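Local atomic coordinates of cytochrome B5-HOST origin (PDB entry 4B8N), a protein that binds heme as a viral cytochrome b5 of host origin and probably carries single electrons between redox partners. Residues C30-K35 with K61-E66. Residues are numbered along the deposited sequence; the frame is centred on the assembly and turned at random.
With HEM (protoporphyrin IX containing Fe), chain E.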
# COMPACT_ATOMS: atom_id res chain seq x y z
N CYS A 30 2.49 0.98 7.73
CA CYS A 30 1.47 0.41 6.85
C CYS A 30 1.93 0.27 5.40
O CYS A 30 1.99 1.26 4.66
CB CYS A 30 0.20 1.27 6.93
SG CYS A 30 -1.18 0.67 5.93
N TRP A 31 2.26 -0.96 4.99
CA TRP A 31 2.61 -1.21 3.59
C TRP A 31 1.49 -1.94 2.96
O TRP A 31 0.86 -2.78 3.61
CB TRP A 31 3.83 -2.09 3.46
CG TRP A 31 5.15 -1.49 3.87
CD1 TRP A 31 5.40 -0.27 4.49
CD2 TRP A 31 6.47 -2.12 3.72
NE1 TRP A 31 6.75 -0.10 4.70
CE2 TRP A 31 7.44 -1.17 4.27
CE3 TRP A 31 6.92 -3.33 3.19
CZ2 TRP A 31 8.80 -1.44 4.28
CZ3 TRP A 31 8.30 -3.59 3.21
CH2 TRP A 31 9.21 -2.66 3.74
N VAL A 32 1.24 -1.67 1.69
CA VAL A 32 0.16 -2.33 0.95
C VAL A 32 0.69 -2.69 -0.45
O VAL A 32 1.40 -1.89 -1.06
CB VAL A 32 -1.10 -1.43 0.84
CG1 VAL A 32 -2.18 -2.09 -0.01
CG2 VAL A 32 -1.66 -1.10 2.22
N ILE A 33 0.35 -3.90 -0.92
CA ILE A 33 0.73 -4.35 -2.27
C ILE A 33 -0.43 -4.06 -3.22
O ILE A 33 -1.57 -4.46 -2.96
CB ILE A 33 1.05 -5.87 -2.35
CG1 ILE A 33 2.13 -6.29 -1.35
CG2 ILE A 33 1.47 -6.25 -3.79
CD1 ILE A 33 2.16 -7.80 -1.07
N ILE A 34 -0.13 -3.38 -4.33
CA ILE A 34 -1.10 -3.18 -5.42
C ILE A 34 -0.37 -3.48 -6.73
O ILE A 34 0.62 -2.81 -7.07
CB ILE A 34 -1.69 -1.75 -5.43
CG1 ILE A 34 -2.38 -1.44 -4.09
CG2 ILE A 34 -2.66 -1.55 -6.61
CD1 ILE A 34 -2.83 -0.01 -3.93
N LYS A 35 -0.86 -4.49 -7.45
CA LYS A 35 -0.25 -5.02 -8.68
C LYS A 35 1.23 -5.28 -8.53
O LYS A 35 2.03 -4.79 -9.34
CB LYS A 35 -0.48 -4.10 -9.89
CG LYS A 35 -1.95 -3.74 -10.12
CD LYS A 35 -2.16 -3.04 -11.45
CE LYS A 35 -1.58 -1.64 -11.44
NZ LYS A 35 -2.11 -0.78 -10.35
N LYS A 61 -0.75 -6.51 3.30
CA LYS A 61 -1.46 -7.42 2.40
C LYS A 61 -1.59 -6.88 1.00
O LYS A 61 -1.22 -5.73 0.72
CB LYS A 61 -2.85 -7.74 2.96
CG LYS A 61 -2.80 -8.28 4.37
CD LYS A 61 -4.10 -8.96 4.76
CE LYS A 61 -4.16 -9.15 6.27
NZ LYS A 61 -4.33 -7.83 6.93
N ASP A 62 -2.15 -7.71 0.13
CA ASP A 62 -2.43 -7.32 -1.24
C ASP A 62 -3.83 -6.70 -1.34
O ASP A 62 -4.82 -7.32 -0.97
CB ASP A 62 -2.33 -8.54 -2.14
CG ASP A 62 -2.20 -8.16 -3.61
OD1 ASP A 62 -3.04 -7.39 -4.10
OD2 ASP A 62 -1.23 -8.64 -4.24
N ALA A 63 -3.92 -5.48 -1.87
CA ALA A 63 -5.21 -4.79 -2.01
C ALA A 63 -5.62 -4.58 -3.46
O ALA A 63 -6.56 -3.81 -3.73
CB ALA A 63 -5.18 -3.45 -1.26
N THR A 64 -4.95 -5.27 -4.39
CA THR A 64 -5.13 -5.02 -5.83
C THR A 64 -6.60 -5.02 -6.25
O THR A 64 -7.07 -4.06 -6.87
CB THR A 64 -4.33 -6.04 -6.68
OG1 THR A 64 -2.94 -5.95 -6.33
CG2 THR A 64 -4.49 -5.78 -8.20
N GLU A 65 -7.32 -6.08 -5.89
CA GLU A 65 -8.72 -6.26 -6.32
C GLU A 65 -9.63 -5.16 -5.80
O GLU A 65 -10.41 -4.59 -6.56
CB GLU A 65 -9.25 -7.64 -5.89
CG GLU A 65 -9.08 -8.74 -6.93
CD GLU A 65 -7.70 -9.39 -6.94
OE1 GLU A 65 -6.71 -8.70 -7.28
OE2 GLU A 65 -7.61 -10.59 -6.62
N GLU A 66 -9.52 -4.86 -4.51
CA GLU A 66 -10.39 -3.87 -3.87
C GLU A 66 -10.03 -2.46 -4.33
O GLU A 66 -10.90 -1.59 -4.47
CB GLU A 66 -10.32 -3.99 -2.35
CG GLU A 66 -10.82 -5.32 -1.78
CD GLU A 66 -9.84 -6.48 -1.90
OE1 GLU A 66 -8.71 -6.30 -2.44
OE2 GLU A 66 -10.19 -7.58 -1.45
CHA HEM E . -11.88 6.56 -2.07
CHB HEM E . -7.11 7.34 -3.35
CHC HEM E . -5.87 3.04 -1.56
CHD HEM E . -10.57 2.33 -0.26
C1A HEM E . -10.66 7.10 -2.61
C2A HEM E . -10.65 8.39 -3.29
C3A HEM E . -9.26 8.61 -3.67
C4A HEM E . -8.51 7.46 -3.14
CMA HEM E . -8.70 9.79 -4.39
CAA HEM E . -11.81 9.32 -3.59
CBA HEM E . -12.24 9.14 -5.05
CGA HEM E . -12.90 7.79 -5.18
O1A HEM E . -14.04 7.60 -4.65
O2A HEM E . -12.25 6.91 -5.79
C1B HEM E . -6.33 6.20 -2.97
C2B HEM E . -4.90 6.13 -3.27
C3B HEM E . -4.57 4.83 -2.73
C4B HEM E . -5.83 4.33 -2.18
CMB HEM E . -4.03 7.15 -3.96
CAB HEM E . -3.24 4.18 -2.68
CBB HEM E . -3.04 3.04 -3.28
C1C HEM E . -7.05 2.38 -1.10
C2C HEM E . -7.02 1.03 -0.49
C3C HEM E . -8.41 0.86 -0.12
C4C HEM E . -9.16 2.09 -0.47
CMC HEM E . -5.83 0.11 -0.32
CAC HEM E . -8.97 -0.34 0.52
CBC HEM E . -9.58 -1.17 -0.29
C1D HEM E . -11.36 3.47 -0.60
C2D HEM E . -12.81 3.49 -0.29
C3D HEM E . -13.20 4.77 -0.85
C4D HEM E . -11.93 5.31 -1.38
CMD HEM E . -13.68 2.46 0.40
CAD HEM E . -14.56 5.42 -0.89
CBD HEM E . -15.21 5.26 -2.26
CGD HEM E . -16.48 6.09 -2.40
O1D HEM E . -17.06 6.55 -1.38
O2D HEM E . -16.93 6.29 -3.55
NA HEM E . -9.37 6.43 -2.64
NB HEM E . -6.88 5.13 -2.36
NC HEM E . -8.34 2.97 -1.19
ND HEM E . -10.85 4.54 -1.26
FE HEM E . -8.82 4.81 -1.68
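I33 and T64 anchor this contact, with K61 meeting I33 through its backbone. I33 N donates to K61 O (2.9 Å), and I33 O accepts from A63 N (2.8 Å). Both polar backbone atoms of I33 are thus spent on K61 and A63. K61–T64 runs roughly alongside W31–K35, the two directions 34° apart, with a single bridge between I33 and D62. D62 CA also lies 3.4 Å from I33 O, a CA–H···O contact. The I33 side chain crosses that of D62 at about a right angle: I33 CG2, anti to the backbone N, reaches D62 OD2 (3.6 Å), while L18, I21 and V89 pack on the same isoleucine.

Two residues on, just past the end of the strand, the backbone of K35 is held by T64. T64 OG1 accepts from K35 N at 2.8 Å and donates to D62 OD1, on the syn lone pair; it sits beside T64's own backbone N (chi1 -58°), and that N–H also binds D62 OD1, closing an Asx turn. D62 therefore holds the threonine hydroxyl with its proton turned away from K35 and its oxygen open to the amide. T64 CG2 lies against K35 CG, the two side chains crossing at about a right angle.

A63, the N-cap residue of helix 64–70, puts CB against V32 CG1 (3.5 Å). A63 CB also lies 3.7 Å from the heme methyl carbon HEM CMC. I34 CD1 and E66 CB touch the heme vinyl groups. Strand 29–34 is thereby tied to the loop entering helix 64–70, joining the sheet to the heme-binding helices at one edge of the hydrophobic heme pocket of the cytochrome b5 fold.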